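Local coordinates for putative uncharacterized protein (Staphylococcus aureus subsp. aureus Mu50, PDB 3FYM) that is a putative membrane protein whose N-terminal soluble domain carries a helix-turn-helix fold and probably binds DNA, at residues 10-15 with 35-40; 18-23 with 28-33; 33-36 with 42-45; 46-51 with 78-83; 53-58 with 64-69. All coordinates share one frame; numbering follows the deposited sequence.

Interaction 1: 10-15 with 35-40. With ZN (zinc ion), chain B.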
# COMPACT_ATOMS: atom_id res chain seq x y z
N GLY A 10 -6.21 7.44 -4.26
CA GLY A 10 -6.58 8.79 -4.54
C GLY A 10 -5.37 9.59 -4.98
O GLY A 10 -5.39 10.38 -5.94
N ARG A 11 -4.26 9.47 -4.25
CA ARG A 11 -3.04 10.14 -4.59
C ARG A 11 -2.50 9.69 -5.95
O ARG A 11 -2.10 10.53 -6.76
CB ARG A 11 -1.99 9.93 -3.51
CG ARG A 11 -0.63 10.53 -3.81
CD ARG A 11 -0.64 12.03 -3.96
NE ARG A 11 0.75 12.47 -4.21
CZ ARG A 11 1.16 13.72 -4.42
NH1 ARG A 11 0.24 14.68 -4.43
NH2 ARG A 11 2.44 13.97 -4.65
N ARG A 12 -2.49 8.40 -6.19
CA ARG A 12 -2.07 7.88 -7.48
C ARG A 12 -2.89 8.52 -8.61
O ARG A 12 -2.33 8.94 -9.62
CB ARG A 12 -2.21 6.35 -7.52
CG ARG A 12 -1.77 5.78 -8.88
CD ARG A 12 -1.97 4.28 -8.93
NE ARG A 12 -3.24 3.69 -8.81
CZ ARG A 12 -4.23 3.67 -9.71
NH1 ARG A 12 -5.34 2.97 -9.43
NH2 ARG A 12 -4.09 4.32 -10.84
N GLU A 13 -4.20 8.62 -8.40
CA GLU A 13 -5.08 9.14 -9.44
C GLU A 13 -4.83 10.63 -9.60
O GLU A 13 -4.80 11.08 -10.75
CB GLU A 13 -6.50 8.79 -9.14
CG GLU A 13 -6.86 7.32 -9.24
CD GLU A 13 -8.32 7.06 -8.97
OE1 GLU A 13 -8.72 7.21 -7.81
OE2 GLU A 13 -9.01 6.68 -9.93
N ARG A 14 -4.64 11.36 -8.52
CA ARG A 14 -4.31 12.81 -8.64
C ARG A 14 -3.01 13.06 -9.35
O ARG A 14 -2.91 14.09 -10.05
CB ARG A 14 -4.19 13.43 -7.25
CG ARG A 14 -5.59 13.51 -6.65
CD ARG A 14 -5.53 14.32 -5.38
NE ARG A 14 -4.70 13.85 -4.28
CZ ARG A 14 -5.09 12.93 -3.38
NH1 ARG A 14 -4.20 12.68 -2.48
NH2 ARG A 14 -6.28 12.35 -3.41
N LEU A 15 -2.06 12.15 -9.29
CA LEU A 15 -0.80 12.24 -10.01
C LEU A 15 -0.98 11.82 -11.47
O LEU A 15 -0.01 11.98 -12.24
CB LEU A 15 0.26 11.38 -9.37
CG LEU A 15 0.78 11.88 -8.00
CD1 LEU A 15 1.59 10.78 -7.32
CD2 LEU A 15 1.57 13.14 -8.18
N HIS A 35 -4.87 -5.06 -4.64
CA HIS A 35 -5.29 -5.54 -3.31
C HIS A 35 -5.06 -4.47 -2.24
O HIS A 35 -5.97 -4.22 -1.43
CB HIS A 35 -4.63 -6.84 -2.92
CG HIS A 35 -5.01 -8.04 -3.70
ND1 HIS A 35 -6.32 -8.29 -4.06
CD2 HIS A 35 -4.33 -9.07 -4.17
CE1 HIS A 35 -6.35 -9.44 -4.73
NE2 HIS A 35 -5.14 -9.98 -4.83
N ILE A 36 -3.91 -3.82 -2.25
CA ILE A 36 -3.71 -2.76 -1.24
C ILE A 36 -4.70 -1.64 -1.39
O ILE A 36 -5.25 -1.15 -0.40
CB ILE A 36 -2.25 -2.26 -1.33
CG1 ILE A 36 -1.32 -3.44 -1.06
CG2 ILE A 36 -2.02 -1.08 -0.40
CD1 ILE A 36 0.09 -3.29 -1.52
N GLU A 37 -4.99 -1.20 -2.63
CA GLU A 37 -5.91 -0.08 -2.84
C GLU A 37 -7.30 -0.40 -2.31
O GLU A 37 -8.04 0.51 -1.97
CB GLU A 37 -5.99 0.31 -4.33
CG GLU A 37 -4.71 0.93 -4.83
CD GLU A 37 -4.72 1.42 -6.26
OE1 GLU A 37 -5.65 1.14 -7.02
OE2 GLU A 37 -3.72 2.11 -6.61
N ASN A 38 -7.62 -1.70 -2.29
CA ASN A 38 -8.92 -2.18 -1.85
C ASN A 38 -8.90 -2.72 -0.43
O ASN A 38 -9.91 -3.32 0.01
CB ASN A 38 -9.47 -3.19 -2.87
CG ASN A 38 -9.78 -2.40 -4.14
OD1 ASN A 38 -8.98 -2.33 -5.10
ND2 ASN A 38 -10.85 -1.68 -4.21
N ASN A 39 -7.81 -2.53 0.31
CA ASN A 39 -7.69 -3.04 1.69
C ASN A 39 -7.88 -4.56 1.75
O ASN A 39 -8.27 -5.11 2.78
CB ASN A 39 -8.59 -2.31 2.69
CG ASN A 39 -7.99 -1.01 3.23
OD1 ASN A 39 -7.53 -0.18 2.47
ND2 ASN A 39 -8.05 -0.82 4.53
N GLU A 40 -7.52 -5.26 0.68
CA GLU A 40 -7.64 -6.70 0.58
C GLU A 40 -6.38 -7.38 1.07
O GLU A 40 -5.72 -8.18 0.37
CB GLU A 40 -7.96 -7.11 -0.86
CG GLU A 40 -9.34 -6.66 -1.32
CD GLU A 40 -9.58 -6.72 -2.81
OE1 GLU A 40 -8.63 -6.81 -3.60
OE2 GLU A 40 -10.78 -6.62 -3.20
ZN ZN B . -4.80 -11.76 -5.61
O HOH W 1 -4.18 -13.03 -4.21
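R12 and E37 form a buried salt bridge between helix 4-14 and helix 30-37 of the helix-turn-helix domain. The guanidinium meets the carboxylate side-on: NE of R12 donates to OE2 of E37 over 2.8 Å, and NH1 of R12 to OE1 of E37 over 3.0 Å. Each oxygen is reached on its syn lone pair, and the two planes lie only 9° apart, so the pair of bonds fixes the rotation of both groups. R12 leaves its helix extended and bends at chi3 (62°), which turns the NE-NH1 edge onto E37. Outside the two segments, Y57 OH also bonds E37 OE2, and M17 O takes the NH2 of R12; L19 and L22 pack against the arginine. Beyond E37 the helix closes in a Schellman motif, with N39 at positive phi. The loop that follows returns E40 to the zinc ligand H35, whose ND1 donates to E40 OE1 at 2.8 Å, in the plane of the ring.

Interaction 2: 18-23 with 28-33. With ZN (zinc ion), chain B.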
# COMPACT_ATOMS: atom_id res chain seq x y z
N THR A 18 -0.62 5.58 -13.68
CA THR A 18 -1.33 4.29 -13.89
C THR A 18 -0.73 3.23 -12.96
O THR A 18 0.35 3.36 -12.40
CB THR A 18 -1.30 3.83 -15.31
OG1 THR A 18 0.08 3.67 -15.55
CG2 THR A 18 -1.70 4.79 -16.38
N LEU A 19 -1.49 2.15 -12.79
CA LEU A 19 -1.02 0.96 -12.09
C LEU A 19 0.23 0.39 -12.72
O LEU A 19 1.11 -0.05 -12.04
CB LEU A 19 -2.09 -0.09 -11.96
CG LEU A 19 -3.20 0.24 -10.98
CD1 LEU A 19 -4.38 -0.68 -11.26
CD2 LEU A 19 -2.73 0.13 -9.56
N THR A 20 0.26 0.46 -14.07
CA THR A 20 1.48 -0.03 -14.73
C THR A 20 2.74 0.70 -14.32
O THR A 20 3.79 0.18 -14.02
CB THR A 20 1.30 0.06 -16.28
OG1 THR A 20 0.15 -0.66 -16.67
CG2 THR A 20 2.52 -0.49 -16.99
N GLU A 21 2.76 1.97 -14.28
CA GLU A 21 3.74 2.90 -13.83
C GLU A 21 4.07 2.62 -12.35
O GLU A 21 5.23 2.54 -12.01
CB GLU A 21 3.32 4.37 -14.03
N LEU A 22 3.04 2.47 -11.52
CA LEU A 22 3.33 2.22 -10.11
C LEU A 22 4.01 0.89 -9.90
O LEU A 22 4.90 0.78 -9.05
CB LEU A 22 2.01 2.35 -9.32
CG LEU A 22 2.20 2.25 -7.79
CD1 LEU A 22 3.07 3.38 -7.24
CD2 LEU A 22 0.85 2.29 -7.13
N GLU A 23 3.63 -0.12 -10.67
CA GLU A 23 4.36 -1.41 -10.58
C GLU A 23 5.80 -1.24 -10.98
O GLU A 23 6.70 -1.80 -10.32
CB GLU A 23 3.67 -2.42 -11.51
CG GLU A 23 4.34 -3.78 -11.69
CD GLU A 23 3.49 -4.64 -12.60
OE1 GLU A 23 2.66 -5.38 -12.25
OE2 GLU A 23 3.52 -4.53 -13.89
N ILE A 28 6.33 -4.05 -7.00
CA ILE A 28 5.15 -4.67 -6.52
C ILE A 28 4.23 -4.91 -7.73
O ILE A 28 3.81 -4.04 -8.46
CB ILE A 28 4.42 -3.88 -5.43
CG1 ILE A 28 5.36 -3.51 -4.27
CG2 ILE A 28 3.23 -4.67 -4.92
CD1 ILE A 28 4.78 -2.46 -3.33
N LYS A 29 3.82 -6.17 -7.86
CA LYS A 29 2.96 -6.55 -8.98
C LYS A 29 1.61 -5.87 -8.86
O LYS A 29 1.05 -5.69 -7.77
CB LYS A 29 2.75 -8.06 -9.03
CG LYS A 29 3.92 -8.83 -9.64
CD LYS A 29 3.59 -10.31 -9.74
CE LYS A 29 4.75 -11.16 -10.25
NZ LYS A 29 4.37 -11.73 -11.58
N ARG A 30 1.03 -5.54 -10.02
CA ARG A 30 -0.23 -4.81 -10.08
C ARG A 30 -1.31 -5.50 -9.29
O ARG A 30 -2.11 -4.82 -8.68
CB ARG A 30 -0.74 -4.43 -11.50
CG ARG A 30 -1.20 -5.57 -12.28
CD ARG A 30 -1.58 -5.16 -13.66
NE ARG A 30 -2.58 -4.12 -13.92
CZ ARG A 30 -2.38 -2.93 -14.45
NH1 ARG A 30 -1.18 -2.50 -14.72
NH2 ARG A 30 -3.45 -2.13 -14.67
N GLU A 31 -1.38 -6.83 -9.33
CA GLU A 31 -2.41 -7.53 -8.54
C GLU A 31 -2.35 -7.11 -7.10
O GLU A 31 -3.38 -6.91 -6.45
CB GLU A 31 -2.20 -9.04 -8.66
CG GLU A 31 -3.09 -9.87 -7.78
CD GLU A 31 -2.79 -11.34 -7.70
OE1 GLU A 31 -1.91 -11.80 -8.44
OE2 GLU A 31 -3.41 -12.06 -6.89
N MET A 32 -1.15 -7.05 -6.55
CA MET A 32 -0.96 -6.74 -5.16
C MET A 32 -1.22 -5.27 -4.87
O MET A 32 -1.78 -4.93 -3.84
CB MET A 32 0.42 -7.18 -4.68
CG MET A 32 0.73 -8.63 -4.97
SD MET A 32 -0.55 -9.74 -4.35
CE MET A 32 -0.12 -11.24 -5.27
N LEU A 33 -0.83 -4.38 -5.80
CA LEU A 33 -1.17 -2.97 -5.66
C LEU A 33 -2.68 -2.80 -5.60
O LEU A 33 -3.17 -2.00 -4.78
CB LEU A 33 -0.58 -2.15 -6.84
CG LEU A 33 0.95 -2.10 -6.87
CD1 LEU A 33 1.45 -1.49 -8.18
CD2 LEU A 33 1.53 -1.31 -5.69
ZN ZN B . -4.80 -11.76 -5.61
O HOH W 2 1.28 -3.95 -15.49
O HOH W 1 -4.18 -13.03 -4.21
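The guanidinium of R30 lies with one face against L19, whose CB sits 3.4 Å above the plane toward the rim, while T20 takes the edge. Here helix 19-26 meets the start of helix 30-37, the two helices of the helix-turn-helix motif; in such motifs the second is commonly the recognition helix, so helix 30-37 probably has that role. NH1 of R30 donates to OG1 of T20 over 3.0 Å, a bent bond of 138° with the hydroxyl tilted from the guanidinium plane. R30 reaches back over helix 19-26 because a chi1 of 70° folds CG in over its own backbone and the chain turns again at chi3.

E23 holds the N-terminal end of helix 30-37. Extended from its CB, it brings OE1 to the backbone N of R30 at 2.8 Å, approached on the anti side of the carboxylate. Its other oxygen, OE2, is joined to R30 NH1 through a water, so the two charged groups are bridged instead of paired directly. Under these polar groups the helices close on leucines: CG of L22 is 3.8 Å from CD1 of L33, and L19 and L33 lie alongside, pointing opposite ways, with CD2 of L19 4.1 Å from CB of L33. Y57 of helix 50-60 touches both L22 and L33. On the side of helix 30-37 turned away from helix 19-26, OE2 of E31, the residue after R30, binds the zinc ion at 1.9 Å.

Interaction 3: 33-36 with 42-45; sequences LVHI and DQLP. With ZN (zinc ion), chain B.
The zinc site on helix 30-37 is flanked by the loop that leads to helix 50-60, and the contact between them centres on the imidazole of H35. Q43 lays its CB over one face of that ring, 3.6 Å from the centroid and 8° off the ring normal, a CH-pi contact almost exactly above the centre. From there the extended glutamine chain runs outward past the CE1-ND1 edge, and its amide dips beside that edge with the amide and ring planes 54° apart.

Within the helix-turn-helix domain, this short 3-10 turn and the residues after it fold back against the helix they have just left. Zinc is held by NE2 of H35 at 2.0 Å, by E31 one turn earlier, and by a water. That same water donates to the backbone O of Q43 over 2.6 Å, so the loop enters the second shell of the metal. ND1, the other ring nitrogen, is occupied by E40. Away from the metal, L44 directs CD2 to 4.0 Å from CB of H35, and the same leucine touches M32 on helix 30-37 and S50 on helix 50-60.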
# COMPACT_ATOMS: atom_id res chain seq x y z
N LEU A 33 -0.83 -4.38 -5.80
CA LEU A 33 -1.17 -2.97 -5.66
C LEU A 33 -2.68 -2.80 -5.60
O LEU A 33 -3.17 -2.00 -4.78
CB LEU A 33 -0.58 -2.15 -6.84
CG LEU A 33 0.95 -2.10 -6.87
CD1 LEU A 33 1.45 -1.49 -8.18
CD2 LEU A 33 1.53 -1.31 -5.69
N VAL A 34 -3.44 -3.47 -6.45
CA VAL A 34 -4.90 -3.37 -6.40
C VAL A 34 -5.43 -3.92 -5.13
O VAL A 34 -6.34 -3.36 -4.52
CB VAL A 34 -5.50 -4.02 -7.66
CG1 VAL A 34 -7.03 -4.09 -7.55
CG2 VAL A 34 -5.11 -3.21 -8.91
N HIS A 35 -4.87 -5.06 -4.64
CA HIS A 35 -5.29 -5.54 -3.31
C HIS A 35 -5.06 -4.47 -2.24
O HIS A 35 -5.97 -4.22 -1.43
CB HIS A 35 -4.63 -6.84 -2.92
CG HIS A 35 -5.01 -8.04 -3.70
ND1 HIS A 35 -6.32 -8.29 -4.06
CD2 HIS A 35 -4.33 -9.07 -4.17
CE1 HIS A 35 -6.35 -9.44 -4.73
NE2 HIS A 35 -5.14 -9.98 -4.83
N ILE A 36 -3.91 -3.82 -2.25
CA ILE A 36 -3.71 -2.76 -1.24
C ILE A 36 -4.70 -1.64 -1.39
O ILE A 36 -5.25 -1.15 -0.40
CB ILE A 36 -2.25 -2.26 -1.33
CG1 ILE A 36 -1.32 -3.44 -1.06
CG2 ILE A 36 -2.02 -1.08 -0.40
CD1 ILE A 36 0.09 -3.29 -1.52
N ASP A 42 -5.79 -9.71 3.19
CA ASP A 42 -5.80 -11.17 3.28
C ASP A 42 -5.62 -11.85 1.91
O ASP A 42 -5.46 -13.07 1.88
CB ASP A 42 -7.08 -11.68 3.93
CG ASP A 42 -8.33 -11.21 3.34
OD1 ASP A 42 -8.36 -10.53 2.32
OD2 ASP A 42 -9.40 -11.44 3.94
N GLN A 43 -5.62 -11.09 0.84
CA GLN A 43 -5.36 -11.64 -0.49
C GLN A 43 -3.88 -11.49 -0.87
O GLN A 43 -3.49 -11.93 -1.96
CB GLN A 43 -6.29 -10.99 -1.50
CG GLN A 43 -7.75 -11.20 -1.13
CD GLN A 43 -8.72 -10.78 -2.20
OE1 GLN A 43 -9.80 -10.26 -1.87
NE2 GLN A 43 -8.46 -11.10 -3.44
N LEU A 44 -3.05 -10.93 -0.01
CA LEU A 44 -1.62 -10.93 -0.25
C LEU A 44 -1.06 -12.31 0.11
O LEU A 44 -1.39 -12.84 1.17
CB LEU A 44 -0.95 -9.87 0.59
CG LEU A 44 -1.42 -8.42 0.34
CD1 LEU A 44 -0.77 -7.51 1.36
CD2 LEU A 44 -1.20 -7.98 -1.10
N PRO A 45 -0.19 -12.88 -0.70
CA PRO A 45 0.38 -14.19 -0.33
C PRO A 45 1.05 -14.19 1.04
O PRO A 45 0.92 -15.17 1.77
CB PRO A 45 1.35 -14.47 -1.47
CG PRO A 45 0.70 -13.82 -2.64
CD PRO A 45 0.18 -12.51 -2.08
ZN ZN B . -4.80 -11.76 -5.61
O HOH W 1 -4.18 -13.03 -4.21

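Interaction 4: 46-51 with 78-83; sequences NKNYSE and SNQAEW
The backbones of N48 and N79 come within 4.4 Å at their CA atoms, where the irregular segment at the end of the modelled chain, with inverse gamma turns at Q80 and A81, passes the turn that leads into helix 50-60. In the conformer of N48 described here, the single direct hydrogen bond between the segments runs from the N of Q80 to OD1 of N48, 3.0 Å long and nearly straight at 166°. The N-H arrives from above the carbonyl plane of the asparagine, 65° out of it, and not on a lone pair. N79 crosses N48 at about a right angle, laying OD1 3.4 Å from CB of N48, with the two amide planes 59° apart. N48 is set in place by an Asx turn, its backbone N donating to OD1 of N46 at 3.0 Å. Farther along, a water joins OE1 of E51 to the N of N79. One direct hydrogen bond and a water bridge imply a light, polar grip between the turn before helix 50-60 and the segment after helix 65-71.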
# COMPACT_ATOMS: atom_id res chain seq x y z
N ASN A 46 1.77 -13.11 1.35
CA ASN A 46 2.37 -12.94 2.66
C ASN A 46 1.85 -11.65 3.24
O ASN A 46 2.32 -10.55 2.91
CB ASN A 46 3.89 -12.95 2.62
CG ASN A 46 4.47 -13.01 4.00
OD1 ASN A 46 3.79 -12.69 4.98
ND2 ASN A 46 5.72 -13.46 4.12
N LYS A 47 0.83 -11.75 4.09
CA LYS A 47 0.18 -10.60 4.68
C LYS A 47 1.11 -9.81 5.55
O LYS A 47 0.90 -8.62 5.82
CB LYS A 47 -1.05 -11.07 5.43
CG LYS A 47 -1.97 -9.97 5.94
CD LYS A 47 -3.05 -10.42 6.84
CE LYS A 47 -3.94 -11.46 6.63
NZ LYS A 47 -4.77 -11.56 7.90
N ASN A 48 2.20 -10.44 6.05
CA ASN A 48 3.18 -9.72 6.82
C ASN A 48 3.84 -8.58 6.07
O ASN A 48 4.38 -7.67 6.71
CB ASN A 48 4.31 -10.65 7.30
CG ASN A 48 3.83 -11.57 8.40
OD1 ASN A 48 2.90 -11.23 9.13
ND2 ASN A 48 4.56 -12.63 8.54
N TYR A 49 3.80 -8.64 4.75
CA TYR A 49 4.38 -7.60 3.88
C TYR A 49 3.46 -6.41 3.68
O TYR A 49 3.82 -5.49 2.97
CB TYR A 49 4.78 -8.20 2.52
CG TYR A 49 5.81 -9.27 2.55
CD1 TYR A 49 5.96 -10.09 1.40
CD2 TYR A 49 6.61 -9.53 3.63
CE1 TYR A 49 6.89 -11.09 1.37
CE2 TYR A 49 7.57 -10.56 3.57
CZ TYR A 49 7.70 -11.32 2.45
OH TYR A 49 8.61 -12.37 2.38
N SER A 50 2.26 -6.45 4.28
CA SER A 50 1.30 -5.35 4.05
C SER A 50 1.90 -3.99 4.30
O SER A 50 1.79 -3.07 3.46
CB SER A 50 0.06 -5.55 4.92
OG SER A 50 -0.70 -6.66 4.62
N GLU A 51 2.50 -3.81 5.47
CA GLU A 51 3.10 -2.50 5.77
C GLU A 51 4.19 -2.15 4.81
O GLU A 51 4.27 -1.00 4.34
CB GLU A 51 3.61 -2.48 7.23
CG GLU A 51 4.21 -1.14 7.55
CD GLU A 51 4.61 -0.96 8.99
OE1 GLU A 51 4.31 -1.74 9.86
OE2 GLU A 51 5.21 0.05 9.28
N SER A 78 -0.09 -5.62 11.00
CA SER A 78 1.32 -5.50 11.32
C SER A 78 2.03 -6.83 11.08
O SER A 78 1.47 -7.90 11.07
CB SER A 78 1.54 -5.00 12.76
OG SER A 78 0.97 -5.95 13.69
N ASN A 79 3.33 -6.74 10.93
CA ASN A 79 4.24 -7.86 10.66
C ASN A 79 4.26 -8.77 11.88
O ASN A 79 4.75 -8.40 12.94
CB ASN A 79 5.61 -7.27 10.38
CG ASN A 79 6.65 -8.32 10.12
OD1 ASN A 79 6.35 -9.48 9.82
ND2 ASN A 79 7.94 -7.88 10.18
N GLN A 80 3.75 -9.99 11.72
CA GLN A 80 3.61 -10.97 12.80
C GLN A 80 4.84 -11.83 12.93
O GLN A 80 4.79 -13.07 13.02
CB GLN A 80 2.32 -11.78 12.59
CG GLN A 80 1.07 -10.98 12.82
CD GLN A 80 0.66 -10.93 14.28
OE1 GLN A 80 1.16 -11.66 15.13
NE2 GLN A 80 -0.28 -10.03 14.45
N ALA A 81 6.00 -11.15 13.11
CA ALA A 81 7.32 -11.82 13.16
C ALA A 81 7.63 -12.26 14.57
O ALA A 81 8.50 -11.77 15.27
CB ALA A 81 8.37 -10.87 12.59
N GLU A 82 6.85 -13.24 15.03
CA GLU A 82 6.86 -13.58 16.42
C GLU A 82 7.99 -14.54 16.76
O GLU A 82 8.65 -14.40 17.80
CB GLU A 82 5.49 -14.16 16.79
CG GLU A 82 5.05 -13.82 18.18
CD GLU A 82 5.15 -13.71 19.57
OE1 GLU A 82 4.02 -13.41 20.14
OE2 GLU A 82 6.15 -14.10 20.20
N TRP A 83 8.18 -15.56 15.93
CA TRP A 83 9.14 -16.64 16.22
C TRP A 83 10.17 -16.70 15.12
O TRP A 83 9.74 -16.98 14.00
CB TRP A 83 8.40 -17.95 16.47
CG TRP A 83 7.29 -17.67 17.46
CD1 TRP A 83 5.95 -17.71 17.13
CD2 TRP A 83 7.37 -17.32 18.85
NE1 TRP A 83 5.18 -17.40 18.24
CE2 TRP A 83 6.04 -17.17 19.29
CE3 TRP A 83 8.39 -17.12 19.79
CZ2 TRP A 83 5.74 -16.83 20.60
CZ3 TRP A 83 8.10 -16.78 21.10
CH2 TRP A 83 6.76 -16.63 21.50
O HOH W 3 4.37 -4.02 10.82

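Interaction 5: 53-58 with 64-69; sequences FIRKYA and EPNQLI
R55 reaches from helix 50-60 across to P65 and N66 at the start of helix 65-71. From CB the chain runs out with CG anti to the backbone N (chi1 180°), and CG lies 4.0 Å from CB of P65. A bend at chi3 then swings the guanidinium over the next helix. NH2 passes P65 CG, and CD1 of I69 lies over one face, 3.6 Å from NH1. At the tip both terminal nitrogens of R55 grip a single oxygen of N66: OD1 accepts from NH2 at 2.8 Å and from NH1 at 2.9 Å. The asparagine oxygen lies in the guanidinium plane, although the amide itself is turned 69° from it. NH1 has a second partner in E51, one turn back on its own helix, with which it forms a salt bridge.

The rest of the contact is apolar. I54 places CG2 4.0 Å from both L68 CD2 and I69 CG1, while CB of A58 touches P65 CB and L68 CD2, each at 4.2 Å. E64 caps helix 65-71, its two carboxylate oxygens taking the backbone N-H groups of N66 and Q67. The axes of the segments pass 9.6 Å apart with 128° between their directions: two consecutive helices packed at an oblique angle in the all-helical helix-turn-helix domain.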
# COMPACT_ATOMS: atom_id res chain seq x y z
N PHE A 53 4.62 -3.04 1.73
CA PHE A 53 4.03 -2.66 0.44
C PHE A 53 3.45 -1.25 0.51
O PHE A 53 3.63 -0.43 -0.41
CB PHE A 53 2.97 -3.63 -0.00
CG PHE A 53 3.41 -4.99 -0.41
CD1 PHE A 53 2.53 -6.04 -0.43
CD2 PHE A 53 4.69 -5.25 -0.80
CE1 PHE A 53 2.86 -7.28 -0.92
CE2 PHE A 53 5.03 -6.52 -1.30
CZ PHE A 53 4.12 -7.53 -1.33
N ILE A 54 2.69 -0.96 1.57
CA ILE A 54 2.14 0.39 1.75
C ILE A 54 3.26 1.41 1.78
O ILE A 54 3.14 2.48 1.19
CB ILE A 54 1.28 0.43 3.03
CG1 ILE A 54 -0.04 -0.32 2.84
CG2 ILE A 54 1.00 1.86 3.47
CD1 ILE A 54 -0.76 -0.63 4.12
N ARG A 55 4.33 1.11 2.49
CA ARG A 55 5.47 2.02 2.61
C ARG A 55 6.10 2.33 1.26
O ARG A 55 6.40 3.49 0.95
CB ARG A 55 6.49 1.42 3.56
CG ARG A 55 7.72 2.20 3.81
CD ARG A 55 8.63 1.53 4.84
NE ARG A 55 7.90 1.37 6.13
CZ ARG A 55 7.73 2.38 6.99
NH1 ARG A 55 7.03 2.16 8.06
NH2 ARG A 55 8.23 3.56 6.76
N LYS A 56 6.30 1.30 0.44
CA LYS A 56 6.92 1.54 -0.85
C LYS A 56 5.99 2.34 -1.75
O LYS A 56 6.43 3.25 -2.46
CB LYS A 56 7.30 0.19 -1.47
CG LYS A 56 8.07 0.36 -2.76
CD LYS A 56 9.35 1.15 -2.60
CE LYS A 56 10.15 1.23 -3.89
NZ LYS A 56 11.51 1.78 -3.60
N TYR A 57 4.70 1.99 -1.77
CA TYR A 57 3.71 2.75 -2.52
C TYR A 57 3.77 4.21 -2.10
O TYR A 57 3.91 5.13 -2.92
CB TYR A 57 2.37 2.06 -2.36
CG TYR A 57 1.20 2.51 -3.17
CD1 TYR A 57 1.00 3.80 -3.65
CD2 TYR A 57 0.18 1.61 -3.43
CE1 TYR A 57 -0.08 4.18 -4.34
CE2 TYR A 57 -0.96 1.97 -4.15
CZ TYR A 57 -1.11 3.25 -4.60
OH TYR A 57 -2.16 3.68 -5.31
N ALA A 58 3.59 4.44 -0.79
CA ALA A 58 3.56 5.80 -0.25
C ALA A 58 4.78 6.58 -0.67
O ALA A 58 4.72 7.73 -1.09
CB ALA A 58 3.41 5.76 1.26
N GLU A 64 4.25 10.63 3.17
CA GLU A 64 5.12 10.23 4.26
C GLU A 64 4.57 8.91 4.85
O GLU A 64 3.44 8.90 5.35
CB GLU A 64 5.25 11.33 5.29
CG GLU A 64 6.44 11.15 6.22
CD GLU A 64 6.29 10.01 7.26
OE1 GLU A 64 7.03 9.01 7.28
OE2 GLU A 64 5.30 9.99 7.95
N PRO A 65 5.36 7.85 4.85
CA PRO A 65 4.74 6.55 5.19
C PRO A 65 4.43 6.33 6.63
O PRO A 65 3.39 5.74 6.94
CB PRO A 65 5.79 5.54 4.67
CG PRO A 65 7.04 6.29 4.71
CD PRO A 65 6.68 7.68 4.24
N ASN A 66 5.31 6.69 7.56
CA ASN A 66 5.05 6.36 8.95
C ASN A 66 3.75 6.98 9.46
O ASN A 66 3.00 6.33 10.18
CB ASN A 66 6.20 6.77 9.86
CG ASN A 66 7.43 5.94 9.70
OD1 ASN A 66 7.43 4.84 9.12
ND2 ASN A 66 8.51 6.44 10.27
N GLN A 67 3.51 8.23 9.10
CA GLN A 67 2.30 8.85 9.67
C GLN A 67 1.06 8.36 8.93
O GLN A 67 0.01 8.31 9.53
CB GLN A 67 2.35 10.33 9.87
CG GLN A 67 2.19 11.01 8.57
CD GLN A 67 2.51 12.52 8.53
OE1 GLN A 67 3.04 13.08 9.50
NE2 GLN A 67 2.33 13.17 7.42
N LEU A 68 1.15 7.95 7.64
CA LEU A 68 0.01 7.29 6.98
C LEU A 68 -0.32 6.00 7.69
O LEU A 68 -1.50 5.73 7.99
CB LEU A 68 0.38 7.03 5.52
CG LEU A 68 -0.72 6.31 4.70
CD1 LEU A 68 -1.89 7.26 4.42
CD2 LEU A 68 -0.17 5.70 3.40
N ILE A 69 0.69 5.17 7.93
CA ILE A 69 0.49 3.89 8.60
C ILE A 69 -0.12 4.10 9.98
O ILE A 69 -1.07 3.43 10.37
CB ILE A 69 1.81 3.09 8.59
CG1 ILE A 69 2.18 2.69 7.16
CG2 ILE A 69 1.74 1.90 9.53
CD1 ILE A 69 3.64 2.44 6.95

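How the interactions relate
From the N terminus, interaction 1 closes the first long loop, joining helix 4-14 to the end of helix 30-37. Interaction 2 lies within that loop and pairs the two consecutive helices of the helix-turn-helix motif. Interaction 3 begins on helix 30-37, where these two end, and folds the following loop onto it; all three share the zinc ion and its water. Interaction 4 then spans from the entry of helix 50-60 to the end of the modelled chain and encloses interaction 5, the pairing of helix 50-60 with helix 65-71. Helix 50-60 ties interactions 1 to 3 to the later pair: Y57 reaches E37, L22 and L33, and F53 meets I36. E51 touching I69 joins interactions 4 and 5.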